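Local coordinates for protein CbbY (Rhodobacter sphaeroides, PDB 4UAS) that hydrolyses xylulose-1,5-bisphosphate, a potent inhibitor of Rubisco, to xylulose 5-phosphate and phosphate as a magnesium-dependent sugar phosphatase of the haloacid dehalogenase superfamily, at residues A[172-177]-A[190-195]; A[5-10]-A[99-104]. All blocks are in the same frame, centred on the assembly; numbering follows the deposited sequence. Where two conformers were deposited one is given.

Contact 1. Residues A[172-177]-A[190-195]; sequences VALEDS and RCIVSP. With MG (magnesium ion), chain D.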
# COMPACT_ATOMS: atom_id res chain seq x y z
N VAL A 172 7.04 13.42 5.61
CA VAL A 172 7.48 12.91 4.31
C VAL A 172 6.73 11.59 4.13
O VAL A 172 6.48 10.86 5.07
CB VAL A 172 9.00 12.74 4.25
CG1 VAL A 172 9.45 11.75 5.29
CG2 VAL A 172 9.50 12.44 2.86
N ALA A 173 6.43 11.26 2.85
CA ALA A 173 5.82 10.01 2.45
C ALA A 173 6.77 9.16 1.63
O ALA A 173 7.54 9.70 0.82
CB ALA A 173 4.57 10.27 1.61
N LEU A 174 6.67 7.85 1.81
CA LEU A 174 7.34 6.85 0.95
C LEU A 174 6.28 6.11 0.18
O LEU A 174 5.29 5.62 0.72
CB LEU A 174 8.15 5.85 1.74
CG LEU A 174 9.53 6.26 2.16
CD1 LEU A 174 9.57 7.45 2.99
CD2 LEU A 174 10.25 5.11 2.77
N GLU A 175 6.47 6.05 -1.15
CA GLU A 175 5.49 5.51 -2.10
C GLU A 175 6.20 4.72 -3.19
O GLU A 175 7.40 4.80 -3.39
CB GLU A 175 4.70 6.65 -2.76
CG GLU A 175 3.49 7.07 -1.93
CD GLU A 175 2.35 6.09 -1.98
OE1 GLU A 175 2.49 5.07 -2.73
OE2 GLU A 175 1.34 6.36 -1.30
N ASP A 176 5.40 3.93 -3.95
CA ASP A 176 5.87 3.14 -5.04
C ASP A 176 5.15 3.37 -6.34
O ASP A 176 5.56 2.80 -7.36
CB ASP A 176 5.83 1.63 -4.75
CG ASP A 176 4.40 1.13 -4.81
OD1 ASP A 176 3.59 1.72 -4.08
OD2 ASP A 176 4.06 0.16 -5.53
N SER A 177 4.05 4.12 -6.38
CA SER A 177 3.19 4.23 -7.52
C SER A 177 2.81 5.64 -7.78
O SER A 177 2.86 6.52 -6.89
CB SER A 177 1.92 3.41 -7.33
OG SER A 177 1.03 4.04 -6.41
N ARG A 190 6.19 16.13 0.83
CA ARG A 190 7.31 15.59 0.08
C ARG A 190 7.20 14.08 0.00
O ARG A 190 6.72 13.42 0.93
CB ARG A 190 8.60 16.03 0.67
CG ARG A 190 8.84 17.60 0.42
CD ARG A 190 10.18 18.15 0.79
NE ARG A 190 10.46 17.71 2.16
CZ ARG A 190 11.34 16.79 2.56
NH1 ARG A 190 11.97 16.07 1.63
NH2 ARG A 190 11.49 16.51 3.87
N CYS A 191 7.65 13.52 -1.11
CA CYS A 191 7.40 12.10 -1.37
C CYS A 191 8.63 11.48 -2.07
O CYS A 191 9.11 12.00 -3.07
CB CYS A 191 6.16 11.95 -2.24
SG CYS A 191 5.69 10.23 -2.56
N ILE A 192 9.13 10.43 -1.44
CA ILE A 192 10.22 9.58 -1.96
C ILE A 192 9.58 8.36 -2.60
O ILE A 192 8.86 7.64 -1.93
CB ILE A 192 11.04 9.05 -0.81
CG1 ILE A 192 11.45 10.17 0.15
CG2 ILE A 192 12.25 8.31 -1.38
CD1 ILE A 192 12.17 11.29 -0.53
N VAL A 193 9.88 8.14 -3.89
CA VAL A 193 9.35 7.03 -4.63
C VAL A 193 10.44 6.00 -4.90
O VAL A 193 11.51 6.36 -5.40
CB VAL A 193 8.66 7.48 -5.93
CG1 VAL A 193 8.22 6.28 -6.75
CG2 VAL A 193 7.51 8.41 -5.67
N SER A 194 10.12 4.72 -4.71
CA SER A 194 10.92 3.61 -5.26
C SER A 194 9.97 2.64 -5.89
O SER A 194 9.17 2.01 -5.20
CB SER A 194 11.75 2.91 -4.23
OG SER A 194 12.57 1.91 -4.87
N PRO A 195 9.95 2.53 -7.24
CA PRO A 195 8.98 1.64 -7.89
C PRO A 195 9.29 0.19 -7.75
O PRO A 195 10.35 -0.19 -7.27
CB PRO A 195 8.97 2.10 -9.33
CG PRO A 195 10.27 2.63 -9.51
CD PRO A 195 10.83 3.22 -8.22
MG MG D . 1.70 1.17 -3.20
O HOH W 1 1.02 3.18 -3.81
O HOH W 2 1.22 0.42 -4.99
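The magnesium site of this HAD-type Rossmann-like fold takes one of its ligands from a beta-alpha-beta unit, strand 171-175, helix 178-186 and strand 190-193, whose two parallel strands pair here. Ala-173 and Glu-175 each donate and accept a backbone bond, the pattern expected of parallel strands. Ala-173 N reaches Arg-190 O at 2.9 Å, and Ile-192 N returns a bond to Ala-173 O. One step on, Glu-175 N bonds to Ile-192 O and Ser-194 N to Glu-175 O, the last of these bonds reaching one residue past strand 190-193.

On the sheet face under helix 178-186, the sulfur of Cys-191 stands anti to its own backbone N (chi1 -177°) and comes alongside the aliphatic part of Glu-175, with SG 3.7 Å from Glu-175 CB. Val-172, Leu-174 and Ile-192 share the other face; there the CG2 branch of Val-172 meets Ile-192 CG1 at 4.0 Å.

The chain of Glu-175 bends at chi2 (-74°) and carries its carboxylate away from strand 190-193 toward the metal site. OE2 is held by a salt bridge to Lys-151 and a hydrogen bond with Tyr-157 OH, while OE1 accepts a 2.6 Å bond from a metal-bound water that also contacts Ser-177 OG. Glu-175 is thus a second-shell group that positions a first-shell water. Where the strand ends, Asp-176 turns out to the magnesium, its CB still packed against Ser-194 O. The carboxylate binds through one oxygen: Asp-176 OD1 lies 2.2 Å from the magnesium, whereas OD2 accepts a 2.9 Å hydrogen bond from the second metal-bound water.

Contact 2. Residues A[5-10]-A[99-104]; sequences ILFDVD and DLIAEA. With MG (magnesium ion), chain D; PO4 (phosphate ion), chain C.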
# COMPACT_ATOMS: atom_id res chain seq x y z
N ILE A 5 7.01 10.16 9.42
CA ILE A 5 7.10 9.46 8.14
C ILE A 5 5.85 8.68 7.94
O ILE A 5 5.42 7.93 8.82
CB ILE A 5 8.35 8.51 8.10
CG1 ILE A 5 9.63 9.20 8.55
CG2 ILE A 5 8.48 7.93 6.72
CD1 ILE A 5 10.78 8.25 8.85
N LEU A 6 5.31 8.84 6.73
CA LEU A 6 4.06 8.17 6.32
C LEU A 6 4.41 7.15 5.23
O LEU A 6 4.97 7.52 4.20
CB LEU A 6 3.04 9.18 5.85
CG LEU A 6 2.58 10.14 6.92
CD1 LEU A 6 3.46 11.35 7.04
CD2 LEU A 6 1.15 10.63 6.65
N PHE A 7 4.10 5.91 5.47
CA PHE A 7 4.39 4.80 4.57
C PHE A 7 3.17 4.28 3.85
O PHE A 7 2.19 3.90 4.45
CB PHE A 7 4.95 3.61 5.34
CG PHE A 7 6.29 3.87 5.99
CD1 PHE A 7 7.47 3.48 5.37
CD2 PHE A 7 6.37 4.44 7.24
CE1 PHE A 7 8.71 3.65 6.02
CE2 PHE A 7 7.60 4.67 7.83
CZ PHE A 7 8.74 4.25 7.24
N ASP A 8 3.27 4.21 2.51
CA ASP A 8 2.47 3.35 1.73
C ASP A 8 2.73 1.89 2.16
O ASP A 8 3.78 1.60 2.72
CB ASP A 8 2.84 3.55 0.27
CG ASP A 8 2.06 2.76 -0.70
OD1 ASP A 8 0.81 2.78 -0.59
OD2 ASP A 8 2.63 1.98 -1.49
N VAL A 9 1.82 0.99 1.83
CA VAL A 9 2.00 -0.42 2.14
C VAL A 9 2.41 -1.26 0.92
O VAL A 9 3.54 -1.72 0.81
CB VAL A 9 0.77 -1.03 2.89
CG1 VAL A 9 0.93 -2.52 3.09
CG2 VAL A 9 0.58 -0.32 4.21
N ASP A 10 1.47 -1.45 -0.00
CA ASP A 10 1.70 -2.35 -1.13
C ASP A 10 2.75 -1.80 -2.08
O ASP A 10 2.58 -0.76 -2.68
CB ASP A 10 0.40 -2.62 -1.88
CG ASP A 10 -0.63 -3.31 -1.05
OD1 ASP A 10 -0.30 -4.35 -0.43
OD2 ASP A 10 -1.78 -2.77 -0.98
N ASP A 99 15.52 -0.82 8.40
CA ASP A 99 16.57 0.10 8.93
C ASP A 99 16.01 1.51 9.14
O ASP A 99 16.33 2.14 10.15
CB ASP A 99 17.72 0.14 7.99
CG ASP A 99 18.48 -1.17 7.94
OD1 ASP A 99 18.35 -1.98 8.86
OD2 ASP A 99 19.28 -1.32 6.99
N LEU A 100 15.23 2.04 8.20
CA LEU A 100 14.67 3.37 8.34
C LEU A 100 13.72 3.42 9.57
O LEU A 100 13.76 4.39 10.32
CB LEU A 100 13.94 3.76 7.08
CG LEU A 100 13.35 5.17 7.12
CD1 LEU A 100 14.43 6.17 7.19
CD2 LEU A 100 12.45 5.41 5.90
N ILE A 101 12.87 2.40 9.71
CA ILE A 101 11.92 2.44 10.81
C ILE A 101 12.66 2.39 12.13
O ILE A 101 12.30 3.09 13.08
CB ILE A 101 10.90 1.34 10.62
CG1 ILE A 101 9.95 1.76 9.48
CG2 ILE A 101 10.10 1.03 11.91
CD1 ILE A 101 8.98 0.71 8.98
N ALA A 102 13.70 1.59 12.21
CA ALA A 102 14.46 1.52 13.49
C ALA A 102 15.14 2.80 13.78
O ALA A 102 15.13 3.23 14.95
CB ALA A 102 15.45 0.41 13.39
N GLU A 103 15.75 3.46 12.81
CA GLU A 103 16.37 4.74 12.99
C GLU A 103 15.35 5.80 13.42
O GLU A 103 15.64 6.63 14.29
CB GLU A 103 17.06 5.18 11.73
CG GLU A 103 17.99 6.33 11.94
CD GLU A 103 18.63 6.84 10.65
OE1 GLU A 103 18.41 6.20 9.60
OE2 GLU A 103 19.35 7.87 10.68
N ALA A 104 14.19 5.79 12.78
CA ALA A 104 13.14 6.72 13.12
C ALA A 104 12.68 6.56 14.56
O ALA A 104 12.52 7.54 15.30
CB ALA A 104 11.99 6.56 12.16
MG MG D . 1.70 1.17 -3.20
P PO4 C . -1.30 0.79 -1.20
O1 PO4 C . -2.15 2.12 -1.17
O2 PO4 C . -2.27 -0.37 -1.70
O3 PO4 C . -0.72 0.31 0.12
O4 PO4 C . -0.17 0.87 -2.28
O HOH W 2 1.22 0.42 -4.99
O HOH W 1 1.02 3.18 -3.81
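With CG opposite its carbonyl carbon (chi1 -64°), the Phe-7 ring reaches from strand 4-7 to helix 97-107, while an extended chi2 of 166° sends Ile-5 CD1 to the same helix. This is helix-on-sheet packing in the HAD-type Rossmann-like fold, the helix axis running roughly antiparallel to the central strand. Ile-101 lays its CD1 over one face of the ring, and its CG1 comes to 3.6 Å from Phe-7 CZ. Leu-100 comes obliquely, CD2 at 4.1 Å from Phe-7 CZ, and Ile-5 CD1 meets the methyl of Ala-104 at 3.9 Å. An alanine in place of Phe-7 is likely to leave Leu-100 and Ile-101 without their ring partner and open a gap between helix and sheet.

Just after Phe-7 the strand gives way to the loop of the DxD motif. Asp-8, the inferred nucleophile, and Asp-10, the inferred proton donor, lie beside the magnesium and a bound phosphate, to which Thr-115, Thr-116 and Lys-151 also bond. Asp-8 OD2 and the backbone Asp-10 O bind the metal. Two successive amides grip one phosphate oxygen, O3: Val-9 N at 3.1 Å and, straighter at 165°, Asp-10 N at 2.8 Å.

Contacts 1 and 2 share one parallel sheet, in which strands 171-175 and 4-7 are neighbours; their centres lie 11 Å apart. Val-172 O and Leu-6 N, 2.9 Å apart, probably form one of the hydrogen bonds between these strands, and Leu-174 of contact 1 touches Ile-5, Phe-7 and Leu-100 of contact 2. At the strand ends the two contacts complete one magnesium sphere. Asp-176 OD1 sits 2.8 Å from Asp-8 OD2 and 3.0 Å from Asp-10 O, the first a close approach of two carboxylates that the shared cation probably makes tolerable; phosphate O4 and two waters supply the remaining ligands. Lys-151 pairs with both Glu-175 and Asp-8, whose carboxylates lie close together, and is also bonded to the phosphate.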